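Local coordinates for probable glutamine-binding lipoprotein GlnH (GLNBP) (Mycobacterium tuberculosis, PDB 6H20) that is a solute-binding lipoprotein that binds amino acids, aspartate in particular, probably for transport, and regulates protein kinase G activity to control glutamate metabolism, at residues A[106-109]-A[110-113]. Residues are numbered along the deposited sequence; the frame is centred on the assembly and turned at random.
Sequences RVTA and LQKS. With ASN (asparagine), chain B.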
loop_
_atom_site.group_PDB
_atom_site.type_symbol
_atom_site.label_atom_id
_atom_site.label_comp_id
_atom_site.label_asym_id
_atom_site.label_seq_id
_atom_site.Cartn_x
_atom_site.Cartn_y
_atom_site.Cartn_z
ATOM N N ARG A 106 -4.982 -6.461 -6.845
ATOM C CA ARG A 106 -3.611 -6.104 -7.208
ATOM C C ARG A 106 -2.842 -7.294 -7.773
ATOM O O ARG A 106 -2.132 -7.156 -8.772
ATOM C CB ARG A 106 -2.876 -5.548 -5.988
ATOM C CG ARG A 106 -3.418 -4.217 -5.520
ATOM C CD ARG A 106 -2.747 -3.778 -4.197
ATOM N NE ARG A 106 -3.179 -4.631 -3.088
ATOM C CZ ARG A 106 -2.908 -4.375 -1.805
ATOM N NH1 ARG A 106 -2.192 -3.301 -1.480
ATOM N NH2 ARG A 106 -3.351 -5.188 -0.851
ATOM N N VAL A 107 -2.961 -8.467 -7.145
ATOM C CA VAL A 107 -2.211 -9.628 -7.623
ATOM C C VAL A 107 -2.735 -10.085 -8.980
ATOM O O VAL A 107 -1.954 -10.375 -9.898
ATOM C CB VAL A 107 -2.227 -10.761 -6.581
ATOM C CG1 VAL A 107 -1.816 -12.092 -7.221
ATOM C CG2 VAL A 107 -1.308 -10.416 -5.422
ATOM N N THR A 108 -4.062 -10.144 -9.136
ATOM C CA THR A 108 -4.631 -10.644 -10.384
ATOM C C THR A 108 -4.261 -9.759 -11.566
ATOM O O THR A 108 -3.940 -10.264 -12.644
ATOM C CB THR A 108 -6.151 -10.770 -10.261
ATOM O OG1 THR A 108 -6.461 -11.738 -9.255
ATOM C CG2 THR A 108 -6.745 -11.232 -11.579
ATOM N N ALA A 109 -4.290 -8.437 -11.393
ATOM C CA ALA A 109 -3.940 -7.567 -12.512
ATOM C C ALA A 109 -2.507 -7.790 -12.956
ATOM O O ALA A 109 -2.208 -7.707 -14.150
ATOM C CB ALA A 109 -4.167 -6.106 -12.139
ATOM N N LEU A 110 -1.609 -8.076 -12.014
ATOM C CA LEU A 110 -0.226 -8.357 -12.377
ATOM C C LEU A 110 -0.105 -9.707 -13.073
ATOM O O LEU A 110 0.602 -9.830 -14.083
ATOM C CB LEU A 110 0.645 -8.279 -11.125
ATOM C CG LEU A 110 0.811 -6.865 -10.573
ATOM C CD1 LEU A 110 1.395 -6.901 -9.166
ATOM C CD2 LEU A 110 1.685 -6.057 -11.507
ATOM N N GLN A 111 -0.795 -10.724 -12.549
ATOM C CA GLN A 111 -0.760 -12.050 -13.162
ATOM C C GLN A 111 -1.277 -12.015 -14.595
ATOM O O GLN A 111 -0.748 -12.716 -15.475
ATOM C CB GLN A 111 -1.608 -13.008 -12.329
ATOM C CG GLN A 111 -0.962 -13.453 -11.028
ATOM C CD GLN A 111 -1.855 -14.394 -10.246
ATOM O OE1 GLN A 111 -3.028 -14.103 -10.021
ATOM N NE2 GLN A 111 -1.307 -15.532 -9.832
ATOM N N LYS A 112 -2.304 -11.210 -14.851
ATOM C CA LYS A 112 -2.930 -11.117 -16.164
ATOM C C LYS A 112 -2.261 -10.085 -17.058
ATOM O O LYS A 112 -2.765 -9.817 -18.151
ATOM C CB LYS A 112 -4.415 -10.772 -16.027
ATOM C CG LYS A 112 -5.274 -11.849 -15.402
ATOM C CD LYS A 112 -6.691 -11.329 -15.195
ATOM C CE LYS A 112 -7.728 -12.428 -15.340
ATOM N NZ LYS A 112 -7.423 -13.609 -14.487
ATOM N N SER A 113 -1.155 -9.484 -16.610
ATOM C CA SER A 113 -0.453 -8.460 -17.383
ATOM C C SER A 113 -1.389 -7.329 -17.808
ATOM O O SER A 113 -1.308 -6.814 -18.925
ATOM C CB SER A 113 0.293 -9.063 -18.577
ATOM O OG SER A 113 1.289 -9.956 -18.122
HETATM N N ASN B . -0.499 -2.579 2.920
HETATM C CA ASN B . -1.621 -3.475 3.197
HETATM C C ASN B . -1.665 -4.568 2.145
HETATM O O ASN B . -2.663 -5.305 2.045
HETATM C CB ASN B . -2.941 -2.703 3.233
HETATM C CG ASN B . -3.339 -2.162 1.882
HETATM O OD1 ASN B . -2.536 -2.065 0.959
HETATM N ND2 ASN B . -4.604 -1.839 1.749
HETATM O OXT ASN B . -0.680 -4.705 1.386
#
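Val107 and Gln111, one helical turn apart, cross at a slant, the extended glutamine chain passing the valine methyl CG1, which lies 3.7 Å from OE1 of Gln111. CG1 of Val107 lies anti to the backbone N (chi1 163°), which brings that methyl to the Gln111 amide. One residue on, Thr108 and Lys112 run side by side in the same direction, the methyl CG2 of Thr108 packing 3.6 Å from CD of Lys112. Gln111 N and Lys112 N donate to Val107 O and Thr108 O respectively, each at 2.9 Å, whereas the bond from Leu110 N to Arg106 O is weak. A Schellman motif at Ser113 closes this short helix, 106-111, of a family 3 solute-binding protein. Its first residue reaches the ligand pocket: Arg106 NH1 donates to OD1 of the bound asparagine at 2.8 Å, and NH2 gives a straighter bond (160°) to the ligand carboxylate O at 3.0 Å; this carboxylate oxygen lies at the edge of the guanidinium, in its plane. On the protein side, Ala103 O accepts from NE and Lys120 O from NH1, fixing the rotation of the group, while Arg128 shares the ligand. Leu110 and Val107 rest on Val132 of strand 132-134.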